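Local atomic coordinates of thermophilic dibenzothiophene desulfurization enzyme C (Paenibacillus sp. A11-2, PDB entry 5XDC), a protein that probably catalyses the FMNH2- and oxygen-dependent oxidation of dibenzothiophene to its sulfoxide and sulfone, as a DszC-type flavin monooxygenase. Residues D19-L24 with A78-A83; L55-S60 with H89-H94; T143-G148 with G219-P224; G148-N153 with A172-D177. All coordinates share one frame; numbering follows the deposited sequence.

Contact 1: residues D19-L24 with A78-A83; sequences DVATEL and AEIASA
In the helical N-terminal domain of the acyl-CoA dehydrogenase fold, A21 and T22 of helix 16-38 pack against E79 and I80 of helix 70-83. The two short segments run nearly parallel, their axes 6° apart and 8.7 Å from each other at closest approach. I80 CG1 lies 4.4 Å from A21 CB, the apolar half of the interface, and also rests by A21 O. The other half belongs to E79. Its CG stands opposite the backbone N (chi1 176°), and a bend at the next bond lays the chain obliquely across T22, with E79 CG 3.8 Å from T22 OG1. That hydroxyl finds its polar partner in its own helix, at L18 O. A water joins the helices instead: it donates to T22 O at 2.9 Å and to E79 OE1 at 2.7 Å. R29 makes a further long, weak ion pair with OE1, while S82 OG donates to E79 O at 2.6 Å. With an alanine at E79, the water would probably lose one of its two acceptors, and T22 the methylene lying against it. No direct hydrogen bond crosses between the two segments, so they meet through one small apolar contact, the flank of the glutamate chain and one water that spends both protons on bridging a backbone carbonyl and a carboxylate.

Contact 2: residues L55-S60 with H89-H94; sequences LTLLIS and HLFGYH
H94 and L55 meet twice, once through a polar bond and once through an aromatic face. With CG anti to the backbone N (chi1 164°), H94 extends its imidazole from the helix toward L55. H94 NE2 donates to L55 O at 2.9 Å, with an N-H...O angle of 156°; the donor lies in the carbonyl plane on a lone pair, and the oxygen stays near the imidazole plane. The same leucine reaches over that ring, placing CD2 3.5 Å from the centroid of H94 and 5° off the ring normal, a CH-pi contact over the face. F91 receives two methyl groups obliquely: CD1 of L57 comes within 4.2 Å of F91 CZ, and CD2 of L55 within 4.3 Å of F91 CD1. One shell out, the backbone N of L124 bonds to ND1 of H94, so both ring nitrogens are engaged and the ring's rotation is fixed. F95 meets F91 edge-to-face. From the same helix, H89 lines the indole pocket and Y93 belongs to the FMN site, which holds no FMN in this chain. This is a buried loop-to-helix junction of the acyl-CoA dehydrogenase-type N-terminal domain, fastening a loop to a helix that also serves the active site.

Contact 3: residues T143-G148 with G219-P224; sequences TPLPDG and GVVVYP
L145 to G148 form a type I beta turn, closed by G148 N donating to L145 O at 3.0 Å, and the chain leaving it runs beside P224, the CA atoms of G148 and P224 lying 5.8 Å apart. No hydrogen bond crosses between the two segments; they meet through side chains and the exposed flank of the turn. At one end L145 CD1 touches V221 CG1 at 4.0 Å, the two side chains crossing at about a right angle. V221 offers this branch because CG1 stands opposite its own backbone N (chi1 -176°). At the other end the ring of P224 is the apolar surface. Its CG lies 3.8 Å from D147 O and equally near G148 C, while CD comes within 4.1 Å of D147 OD2. D147 holds its carboxylate in the crowded position between backbone N and carbonyl carbon (chi1 71°), and the polar partner of OD2 is the hydroxyl of S149, not the proline. G148 has a positive phi of 99°, where a beta carbon would press on the carbonyl oxygen of D147 and also come close to P224 CG. Strands 141-144 and 150-153 form a beta hairpin across this turn, and 150-153 pairs antiparallel with 220-222 on its further side. G219 and V220 both face I152 in a G1 beta bulge. The contact therefore reaches past strand 150-153, which lies between the two, tying the hairpin turn to the outgoing end of strand 220-222 at the surface of the beta domain.

Contact 4: residues G148-N153 with A172-D177; sequences GSYEIN and AVTSRD
Apolar packing joins I152 to A172 and Y150 to T174, two pairs that bring strand 150-153 toward strand 167-174 from the far side of strand 141-144. I152 CD1 touches A172 CB at 4.0 Å, while the ring of Y150 takes the methyl of T174 obliquely, CE1 of Y150 lying 4.0 Å from CG2 of T174. T174 can turn its methyl this way because OG1 sits between the backbone N and the carbonyl carbon (chi1 60°); the hydroxyl thereby faces G180 O and R183 N, with which it is hydrogen-bonded. The polar link across the contact is slighter. Y150 OH approaches D177 OD2 at 3.4 Å, at most a weak hydrogen bond, and not a settled one; the oxygen lies at the ring edge, near the ring plane, and ring and carboxylate are turned 52° apart. D177 has stronger partners elsewhere: OD2 forms a salt bridge with R183, and OD1 is bonded to N179 N. A phenylalanine in place of Y150 would probably keep the packing on T174 but deprive D177 of its phenolic neighbour, leaving that carboxylate to R183 and N179. All five touching residues are buried, so the chemistry is that of an apolar layer with one buried carboxylate at its end: the carboxylate is fixed chiefly by charge and a backbone amide, and the tyrosine, reaching it loosely, adds shape more than bond strength.

Contacts 1 and 2 belong to the helical N-terminal domain, contacts 3 and 4 to the beta domain. Contact 2 is buried and contact 1 partly so, and they meet through I80 CD1 and F91 CD2, 3.8 Å apart, where consecutive helices 70-83 and 85-104 pack. Contact 4, also buried, is nested in the loop that contact 3 closes; they share G148 and one sheet, yet contact 3 lies at the surface. The chemistry follows place: water bridges helices in contact 1, an imidazole is gripped in contact 2, a valine and a proline pack on a turn in contact 3, and contact 4 buries a tyrosine beside a carboxylate.

Contact 1: residues D19-L24 with A78-A83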
loop_
_atom_site.group_PDB
_atom_site.type_symbol
_atom_site.label_atom_id
_atom_site.label_comp_id
_atom_site.label_asym_id
_atom_site.label_seq_id
_atom_site.Cartn_x
_atom_site.Cartn_y
_atom_site.Cartn_z
ATOM N N ASP B 19 1.165 -16.370 -32.869
ATOM C CA ASP B 19 2.362 -17.204 -32.948
ATOM C C ASP B 19 3.535 -16.436 -33.553
ATOM O O ASP B 19 4.673 -16.566 -33.096
ATOM C CB ASP B 19 2.083 -18.452 -33.783
ATOM C CG ASP B 19 1.093 -19.396 -33.123
ATOM O OD1 ASP B 19 0.810 -19.225 -31.923
ATOM O OD2 ASP B 19 0.617 -20.323 -33.813
ATOM N N VAL B 20 3.280 -15.659 -34.604
ATOM C CA VAL B 20 4.350 -14.879 -35.220
ATOM C C VAL B 20 4.919 -13.886 -34.222
ATOM O O VAL B 20 6.137 -13.728 -34.113
ATOM C CB VAL B 20 3.835 -14.176 -36.484
ATOM C CG1 VAL B 20 4.874 -13.190 -37.034
ATOM C CG2 VAL B 20 3.494 -15.227 -37.543
ATOM N N ALA B 21 4.048 -13.207 -33.476
ATOM C CA ALA B 21 4.521 -12.248 -32.478
ATOM C C ALA B 21 5.322 -12.944 -31.383
ATOM O O ALA B 21 6.359 -12.433 -30.933
ATOM C CB ALA B 21 3.333 -11.488 -31.882
ATOM N N THR B 22 4.859 -14.117 -30.945
ATOM C CA THR B 22 5.573 -14.873 -29.925
ATOM C C THR B 22 6.970 -15.242 -30.398
ATOM O O THR B 22 7.942 -15.132 -29.637
ATOM C CB THR B 22 4.772 -16.123 -29.545
ATOM O OG1 THR B 22 3.581 -15.734 -28.857
ATOM C CG2 THR B 22 5.569 -17.052 -28.636
ATOM N N GLU B 23 7.093 -15.685 -31.653
ATOM C CA GLU B 23 8.408 -16.030 -32.182
ATOM C C GLU B 23 9.290 -14.796 -32.302
ATOM O O GLU B 23 10.479 -14.848 -31.972
ATOM C CB GLU B 23 8.272 -16.729 -33.538
ATOM C CG GLU B 23 9.602 -17.183 -34.132
ATOM C CD GLU B 23 10.455 -17.977 -33.158
ATOM O OE1 GLU B 23 11.585 -17.532 -32.841
ATOM O OE2 GLU B 23 9.992 -19.041 -32.703
ATOM N N LEU B 24 8.732 -13.673 -32.766
ATOM C CA LEU B 24 9.502 -12.428 -32.794
ATOM C C LEU B 24 10.030 -12.090 -31.397
ATOM O O LEU B 24 11.220 -11.801 -31.219
ATOM C CB LEU B 24 8.647 -11.283 -33.333
ATOM C CG LEU B 24 8.432 -11.221 -34.846
ATOM C CD1 LEU B 24 7.341 -10.228 -35.149
ATOM C CD2 LEU B 24 9.706 -10.833 -35.560
ATOM N N ALA B 78 1.526 -6.657 -26.094
ATOM C CA ALA B 78 1.959 -7.101 -24.769
ATOM C C ALA B 78 3.022 -8.185 -24.871
ATOM O O ALA B 78 3.992 -8.197 -24.102
ATOM C CB ALA B 78 0.758 -7.588 -23.953
ATOM N N GLU B 79 2.867 -9.105 -25.822
ATOM C CA GLU B 79 3.835 -10.191 -25.946
ATOM C C GLU B 79 5.200 -9.644 -26.338
ATOM O O GLU B 79 6.225 -9.999 -25.742
ATOM C CB GLU B 79 3.337 -11.212 -26.969
ATOM C CG GLU B 79 4.310 -12.343 -27.263
ATOM C CD GLU B 79 4.620 -13.202 -26.050
ATOM O OE1 GLU B 79 5.743 -13.747 -25.975
ATOM O OE2 GLU B 79 3.759 -13.309 -25.152
ATOM N N ILE B 80 5.232 -8.766 -27.338
ATOM C CA ILE B 80 6.513 -8.209 -27.756
ATOM C C ILE B 80 7.104 -7.360 -26.641
ATOM O O ILE B 80 8.309 -7.415 -26.380
ATOM C CB ILE B 80 6.351 -7.414 -29.064
ATOM C CG1 ILE B 80 6.011 -8.388 -30.198
ATOM C CG2 ILE B 80 7.611 -6.656 -29.393
ATOM C CD1 ILE B 80 5.676 -7.736 -31.520
ATOM N N ALA B 81 6.272 -6.552 -25.984
ATOM C CA ALA B 81 6.776 -5.683 -24.928
ATOM C C ALA B 81 7.393 -6.489 -23.791
ATOM O O ALA B 81 8.331 -6.015 -23.146
ATOM C CB ALA B 81 5.659 -4.805 -24.378
ATOM N N SER B 82 6.857 -7.686 -23.516
ATOM C CA SER B 82 7.390 -8.522 -22.448
ATOM C C SER B 82 8.817 -8.959 -22.731
ATOM O O SER B 82 9.556 -9.255 -21.788
ATOM C CB SER B 82 6.495 -9.750 -22.237
ATOM O OG SER B 82 6.680 -10.731 -23.248
ATOM N N ALA B 83 9.210 -9.009 -24.003
ATOM C CA ALA B 83 10.561 -9.363 -24.423
ATOM C C ALA B 83 11.465 -8.149 -24.550
ATOM O O ALA B 83 12.634 -8.200 -24.151
ATOM C CB ALA B 83 10.517 -10.087 -25.774
HETATM O O HOH W 1 7.857 -15.294 -26.780
#

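Contact 2: residues L55-S60 with H89-H94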
loop_
_atom_site.group_PDB
_atom_site.type_symbol
_atom_site.label_atom_id
_atom_site.label_comp_id
_atom_site.label_asym_id
_atom_site.label_seq_id
_atom_site.Cartn_x
_atom_site.Cartn_y
_atom_site.Cartn_z
ATOM N N LEU B 55 2.708 -5.598 -39.152
ATOM C CA LEU B 55 2.369 -4.179 -39.247
ATOM C C LEU B 55 1.066 -3.965 -40.009
ATOM O O LEU B 55 0.444 -2.905 -39.876
ATOM C CB LEU B 55 3.503 -3.387 -39.905
ATOM C CG LEU B 55 4.853 -3.394 -39.174
ATOM C CD1 LEU B 55 6.019 -2.897 -40.047
ATOM C CD2 LEU B 55 4.794 -2.560 -37.891
ATOM N N THR B 56 0.629 -4.957 -40.793
ATOM C CA THR B 56 -0.606 -4.868 -41.556
ATOM C C THR B 56 -1.788 -5.513 -40.833
ATOM O O THR B 56 -2.818 -5.764 -41.461
ATOM C CB THR B 56 -0.432 -5.519 -42.935
ATOM O OG1 THR B 56 -0.385 -6.940 -42.804
ATOM C CG2 THR B 56 0.850 -5.055 -43.616
ATOM N N LEU B 57 -1.668 -5.767 -39.521
ATOM C CA LEU B 57 -2.708 -6.498 -38.791
ATOM C C LEU B 57 -4.098 -5.918 -38.998
ATOM O O LEU B 57 -5.073 -6.671 -39.115
ATOM C CB LEU B 57 -2.385 -6.538 -37.287
ATOM C CG LEU B 57 -1.521 -7.724 -36.850
ATOM C CD1 LEU B 57 -0.912 -7.505 -35.460
ATOM C CD2 LEU B 57 -2.358 -9.011 -36.845
ATOM N N LEU B 58 -4.233 -4.595 -38.999
ATOM C CA LEU B 58 -5.547 -3.963 -39.020
ATOM C C LEU B 58 -5.986 -3.527 -40.414
ATOM O O LEU B 58 -7.113 -3.041 -40.564
ATOM C CB LEU B 58 -5.585 -2.752 -38.078
ATOM C CG LEU B 58 -5.471 -3.060 -36.582
ATOM C CD1 LEU B 58 -5.336 -1.766 -35.792
ATOM C CD2 LEU B 58 -6.664 -3.863 -36.087
ATOM N N ILE B 59 -5.132 -3.662 -41.422
ATOM C CA ILE B 59 -5.539 -3.367 -42.794
ATOM C C ILE B 59 -6.412 -4.523 -43.270
ATOM O O ILE B 59 -6.080 -5.688 -43.046
ATOM C CB ILE B 59 -4.311 -3.171 -43.697
ATOM C CG1 ILE B 59 -3.542 -1.904 -43.294
ATOM C CG2 ILE B 59 -4.704 -3.076 -45.186
ATOM C CD1 ILE B 59 -2.181 -1.791 -43.964
ATOM N N SER B 60 -7.535 -4.204 -43.907
ATOM C CA SER B 60 -8.450 -5.239 -44.375
ATOM C C SER B 60 -7.768 -6.177 -45.364
ATOM O O SER B 60 -6.824 -5.810 -46.066
ATOM C CB SER B 60 -9.657 -4.604 -45.048
ATOM O OG SER B 60 -9.252 -4.008 -46.270
ATOM N N HIS B 89 6.897 -0.888 -27.628
ATOM C CA HIS B 89 6.495 0.503 -27.785
ATOM C C HIS B 89 6.463 0.908 -29.259
ATOM O O HIS B 89 5.481 1.486 -29.733
ATOM C CB HIS B 89 7.463 1.359 -26.964
ATOM C CG HIS B 89 7.405 2.823 -27.231
ATOM N ND1 HIS B 89 7.287 3.739 -26.211
ATOM C CD2 HIS B 89 7.564 3.543 -28.366
ATOM C CE1 HIS B 89 7.316 4.961 -26.712
ATOM N NE2 HIS B 89 7.472 4.868 -28.020
ATOM N N LEU B 90 7.522 0.597 -30.004
ATOM C CA LEU B 90 7.558 0.986 -31.412
ATOM C C LEU B 90 6.413 0.334 -32.172
ATOM O O LEU B 90 5.707 0.989 -32.944
ATOM C CB LEU B 90 8.900 0.602 -32.036
ATOM C CG LEU B 90 10.128 1.396 -31.595
ATOM C CD1 LEU B 90 11.388 0.719 -32.076
ATOM C CD2 LEU B 90 10.020 2.825 -32.102
ATOM N N PHE B 91 6.230 -0.961 -31.948
ATOM C CA PHE B 91 5.152 -1.724 -32.567
ATOM C C PHE B 91 3.786 -1.164 -32.163
ATOM O O PHE B 91 2.939 -0.871 -33.016
ATOM C CB PHE B 91 5.350 -3.185 -32.160
ATOM C CG PHE B 91 4.375 -4.162 -32.765
ATOM C CD1 PHE B 91 4.505 -4.577 -34.079
ATOM C CD2 PHE B 91 3.379 -4.721 -31.984
ATOM C CE1 PHE B 91 3.630 -5.493 -34.619
ATOM C CE2 PHE B 91 2.489 -5.651 -32.524
ATOM C CZ PHE B 91 2.636 -6.046 -33.839
ATOM N N GLY B 92 3.577 -0.932 -30.864
ATOM C CA GLY B 92 2.306 -0.369 -30.414
ATOM C C GLY B 92 2.022 1.009 -30.992
ATOM O O GLY B 92 0.898 1.296 -31.423
ATOM N N TYR B 93 3.036 1.892 -31.003
ATOM C CA TYR B 93 2.840 3.243 -31.507
ATOM C C TYR B 93 2.519 3.237 -32.994
ATOM O O TYR B 93 1.788 4.105 -33.473
ATOM C CB TYR B 93 4.084 4.089 -31.274
ATOM C CG TYR B 93 4.087 4.888 -30.010
ATOM C CD1 TYR B 93 4.383 4.293 -28.787
ATOM C CD2 TYR B 93 3.836 6.246 -30.036
ATOM C CE1 TYR B 93 4.409 5.031 -27.614
ATOM C CE2 TYR B 93 3.864 7.007 -28.860
ATOM C CZ TYR B 93 4.150 6.390 -27.650
ATOM O OH TYR B 93 4.185 7.109 -26.461
ATOM N N HIS B 94 3.081 2.285 -33.732
ATOM C CA HIS B 94 2.704 2.116 -35.130
ATOM C C HIS B 94 1.189 1.988 -35.266
ATOM O O HIS B 94 0.582 2.632 -36.124
ATOM C CB HIS B 94 3.418 0.902 -35.702
ATOM C CG HIS B 94 2.842 0.404 -36.991
ATOM N ND1 HIS B 94 3.262 0.861 -38.224
ATOM C CD2 HIS B 94 1.897 -0.533 -37.235
ATOM C CE1 HIS B 94 2.584 0.237 -39.173
ATOM N NE2 HIS B 94 1.746 -0.610 -38.600
#

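Contact 3: residues T143-G148 with G219-P224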
loop_
_atom_site.group_PDB
_atom_site.type_symbol
_atom_site.label_atom_id
_atom_site.label_comp_id
_atom_site.label_asym_id
_atom_site.label_seq_id
_atom_site.Cartn_x
_atom_site.Cartn_y
_atom_site.Cartn_z
ATOM N N THR B 143 2.053 26.905 -42.267
ATOM C CA THR B 143 1.696 28.119 -42.998
ATOM C C THR B 143 1.052 27.734 -44.323
ATOM O O THR B 143 1.654 26.967 -45.090
ATOM C CB THR B 143 2.929 28.982 -43.234
ATOM O OG1 THR B 143 3.508 29.339 -41.975
ATOM C CG2 THR B 143 2.567 30.255 -43.981
ATOM N N PRO B 144 -0.155 28.196 -44.633
ATOM C CA PRO B 144 -0.799 27.755 -45.876
ATOM C C PRO B 144 -0.111 28.317 -47.109
ATOM O O PRO B 144 0.293 29.483 -47.144
ATOM C CB PRO B 144 -2.229 28.287 -45.749
ATOM C CG PRO B 144 -2.136 29.412 -44.788
ATOM C CD PRO B 144 -1.038 29.060 -43.832
ATOM N N LEU B 145 0.013 27.471 -48.121
ATOM C CA LEU B 145 0.496 27.833 -49.444
ATOM C C LEU B 145 -0.664 27.927 -50.427
ATOM O O LEU B 145 -1.707 27.301 -50.230
ATOM C CB LEU B 145 1.509 26.802 -49.932
ATOM C CG LEU B 145 2.792 26.755 -49.097
ATOM C CD1 LEU B 145 3.551 25.480 -49.365
ATOM C CD2 LEU B 145 3.647 27.975 -49.378
ATOM N N PRO B 146 -0.497 28.682 -51.521
ATOM C CA PRO B 146 -1.637 28.969 -52.420
ATOM C C PRO B 146 -2.361 27.749 -52.981
ATOM O O PRO B 146 -3.550 27.862 -53.313
ATOM C CB PRO B 146 -0.987 29.780 -53.551
ATOM C CG PRO B 146 0.187 30.433 -52.932
ATOM C CD PRO B 146 0.698 29.480 -51.867
ATOM N N ASP B 147 -1.683 26.614 -53.150
ATOM C CA ASP B 147 -2.275 25.419 -53.741
ATOM C C ASP B 147 -3.034 24.558 -52.731
ATOM O O ASP B 147 -3.600 23.536 -53.124
ATOM C CB ASP B 147 -1.201 24.550 -54.386
ATOM C CG ASP B 147 -0.308 23.882 -53.350
ATOM O OD1 ASP B 147 0.070 24.573 -52.389
ATOM O OD2 ASP B 147 0.004 22.693 -53.496
ATOM N N GLY B 148 -3.036 24.924 -51.453
ATOM C CA GLY B 148 -3.612 24.084 -50.419
ATOM C C GLY B 148 -2.605 23.265 -49.646
ATOM O O GLY B 148 -2.992 22.568 -48.695
ATOM N N GLY B 219 11.017 24.318 -43.475
ATOM C CA GLY B 219 10.334 24.593 -44.730
ATOM C C GLY B 219 9.780 23.348 -45.390
ATOM O O GLY B 219 9.824 23.220 -46.620
ATOM N N VAL B 220 9.246 22.426 -44.595
ATOM C CA VAL B 220 8.762 21.149 -45.106
ATOM C C VAL B 220 7.396 21.366 -45.743
ATOM O O VAL B 220 6.469 21.862 -45.097
ATOM C CB VAL B 220 8.692 20.110 -43.975
ATOM C CG1 VAL B 220 7.967 18.868 -44.402
ATOM C CG2 VAL B 220 10.101 19.746 -43.557
ATOM N N VAL B 221 7.266 21.010 -47.017
ATOM C CA VAL B 221 5.980 21.139 -47.704
ATOM C C VAL B 221 5.209 19.836 -47.542
ATOM O O VAL B 221 5.737 18.759 -47.839
ATOM C CB VAL B 221 6.170 21.479 -49.190
ATOM C CG1 VAL B 221 4.807 21.704 -49.841
ATOM C CG2 VAL B 221 7.040 22.697 -49.356
ATOM N N VAL B 222 3.980 19.917 -47.031
ATOM C CA VAL B 222 3.079 18.770 -47.052
ATOM C C VAL B 222 1.939 19.082 -48.013
ATOM O O VAL B 222 1.329 20.164 -47.964
ATOM C CB VAL B 222 2.597 18.343 -45.648
ATOM C CG1 VAL B 222 3.418 18.952 -44.539
ATOM C CG2 VAL B 222 1.124 18.515 -45.432
ATOM N N TYR B 223 1.691 18.152 -48.900
ATOM C CA TYR B 223 0.839 18.346 -50.057
ATOM C C TYR B 223 -0.597 17.994 -49.716
ATOM O O TYR B 223 -0.862 17.307 -48.718
ATOM C CB TYR B 223 1.358 17.499 -51.215
ATOM C CG TYR B 223 2.801 17.840 -51.553
ATOM C CD1 TYR B 223 3.135 19.101 -52.038
ATOM C CD2 TYR B 223 3.821 16.932 -51.340
ATOM C CE1 TYR B 223 4.460 19.428 -52.327
ATOM C CE2 TYR B 223 5.145 17.253 -51.625
ATOM C CZ TYR B 223 5.449 18.507 -52.109
ATOM O OH TYR B 223 6.765 18.822 -52.387
ATOM N N PRO B 224 -1.558 18.473 -50.505
ATOM C CA PRO B 224 -2.953 18.359 -50.066
ATOM C C PRO B 224 -3.421 16.931 -49.955
ATOM O O PRO B 224 -4.313 16.654 -49.137
ATOM C CB PRO B 224 -3.723 19.140 -51.142
ATOM C CG PRO B 224 -2.704 20.091 -51.695
ATOM C CD PRO B 224 -1.446 19.296 -51.723
#

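Contact 4: residues G148-N153 with A172-D177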
loop_
_atom_site.group_PDB
_atom_site.type_symbol
_atom_site.label_atom_id
_atom_site.label_comp_id
_atom_site.label_asym_id
_atom_site.label_seq_id
_atom_site.Cartn_x
_atom_site.Cartn_y
_atom_site.Cartn_z
ATOM N N GLY B 148 -3.036 24.924 -51.453
ATOM C CA GLY B 148 -3.612 24.084 -50.419
ATOM C C GLY B 148 -2.605 23.265 -49.646
ATOM O O GLY B 148 -2.992 22.568 -48.695
ATOM N N SER B 149 -1.340 23.286 -50.049
ATOM C CA SER B 149 -0.288 22.684 -49.249
ATOM C C SER B 149 -0.034 23.539 -48.008
ATOM O O SER B 149 -0.515 24.669 -47.884
ATOM C CB SER B 149 1.003 22.544 -50.053
ATOM O OG SER B 149 0.872 21.648 -51.139
ATOM N N TYR B 150 0.742 22.987 -47.076
ATOM C CA TYR B 150 1.174 23.719 -45.897
ATOM C C TYR B 150 2.683 23.610 -45.780
ATOM O O TYR B 150 3.268 22.567 -46.084
ATOM C CB TYR B 150 0.520 23.185 -44.608
ATOM C CG TYR B 150 -0.885 23.682 -44.380
ATOM C CD1 TYR B 150 -1.112 24.904 -43.770
ATOM C CD2 TYR B 150 -1.990 22.943 -44.791
ATOM C CE1 TYR B 150 -2.389 25.378 -43.565
ATOM C CE2 TYR B 150 -3.282 23.415 -44.581
ATOM C CZ TYR B 150 -3.469 24.631 -43.978
ATOM O OH TYR B 150 -4.737 25.118 -43.765
ATOM N N GLU B 151 3.309 24.693 -45.339
ATOM C CA GLU B 151 4.732 24.694 -45.048
ATOM C C GLU B 151 4.896 24.535 -43.543
ATOM O O GLU B 151 4.343 25.328 -42.772
ATOM C CB GLU B 151 5.404 25.978 -45.533
ATOM C CG GLU B 151 6.925 25.924 -45.378
ATOM C CD GLU B 151 7.577 27.269 -45.579
ATOM O OE1 GLU B 151 8.276 27.736 -44.660
ATOM O OE2 GLU B 151 7.377 27.874 -46.649
ATOM N N ILE B 152 5.652 23.511 -43.140
ATOM C CA ILE B 152 5.828 23.146 -41.736
ATOM C C ILE B 152 7.186 23.638 -41.269
ATOM O O ILE B 152 8.204 23.361 -41.913
ATOM C CB ILE B 152 5.720 21.626 -41.527
ATOM C CG1 ILE B 152 4.482 21.062 -42.217
ATOM C CG2 ILE B 152 5.718 21.301 -40.038
ATOM C CD1 ILE B 152 3.200 21.653 -41.733
ATOM N N ASN B 153 7.212 24.306 -40.105
ATOM C CA ASN B 153 8.448 24.803 -39.516
ATOM C C ASN B 153 8.450 24.590 -38.009
ATOM O O ASN B 153 7.458 24.877 -37.335
ATOM C CB ASN B 153 8.645 26.292 -39.781
ATOM C CG ASN B 153 8.973 26.580 -41.216
ATOM O OD1 ASN B 153 10.085 26.319 -41.669
ATOM N ND2 ASN B 153 8.002 27.117 -41.943
ATOM N N ALA B 172 0.779 19.958 -36.660
ATOM C CA ALA B 172 1.217 21.350 -36.631
ATOM C C ALA B 172 0.006 22.240 -36.413
ATOM O O ALA B 172 -1.140 21.812 -36.570
ATOM C CB ALA B 172 1.945 21.739 -37.922
ATOM N N VAL B 173 0.265 23.494 -36.033
ATOM C CA VAL B 173 -0.790 24.482 -35.817
ATOM C C VAL B 173 -0.708 25.537 -36.909
ATOM O O VAL B 173 0.378 26.046 -37.209
ATOM C CB VAL B 173 -0.693 25.146 -34.435
ATOM C CG1 VAL B 173 -1.121 24.162 -33.377
ATOM C CG2 VAL B 173 0.721 25.655 -34.180
ATOM N N THR B 174 -1.857 25.890 -37.471
ATOM C CA THR B 174 -1.868 26.859 -38.551
ATOM C C THR B 174 -1.384 28.217 -38.063
ATOM O O THR B 174 -1.660 28.633 -36.933
ATOM C CB THR B 174 -3.266 26.998 -39.157
ATOM O OG1 THR B 174 -4.199 27.422 -38.155
ATOM C CG2 THR B 174 -3.725 25.691 -39.793
ATOM N N SER B 175 -0.657 28.902 -38.944
ATOM C CA SER B 175 -0.081 30.210 -38.691
ATOM C C SER B 175 -0.147 31.023 -39.979
ATOM O O SER B 175 -0.042 30.475 -41.080
ATOM C CB SER B 175 1.371 30.091 -38.217
ATOM O OG SER B 175 1.957 31.369 -38.040
ATOM N N ARG B 176 -0.316 32.339 -39.832
ATOM C CA ARG B 176 -0.460 33.227 -40.988
ATOM C C ARG B 176 -1.529 32.693 -41.935
ATOM O O ARG B 176 -1.362 32.680 -43.153
ATOM C CB ARG B 176 0.881 33.406 -41.703
ATOM C CG ARG B 176 1.959 33.975 -40.794
ATOM C CD ARG B 176 3.315 34.074 -41.472
ATOM N NE ARG B 176 4.309 34.676 -40.584
ATOM C CZ ARG B 176 4.959 34.021 -39.623
ATOM N NH1 ARG B 176 4.732 32.727 -39.413
ATOM N NH2 ARG B 176 5.841 34.663 -38.868
ATOM N N ASP B 177 -2.641 32.241 -41.357
ATOM C CA ASP B 177 -3.671 31.508 -42.083
ATOM C C ASP B 177 -4.936 32.349 -42.183
ATOM O O ASP B 177 -5.584 32.603 -41.154
ATOM C CB ASP B 177 -3.968 30.183 -41.379
ATOM C CG ASP B 177 -4.833 29.260 -42.209
ATOM O OD1 ASP B 177 -5.614 29.758 -43.050
ATOM O OD2 ASP B 177 -4.735 28.027 -42.011
#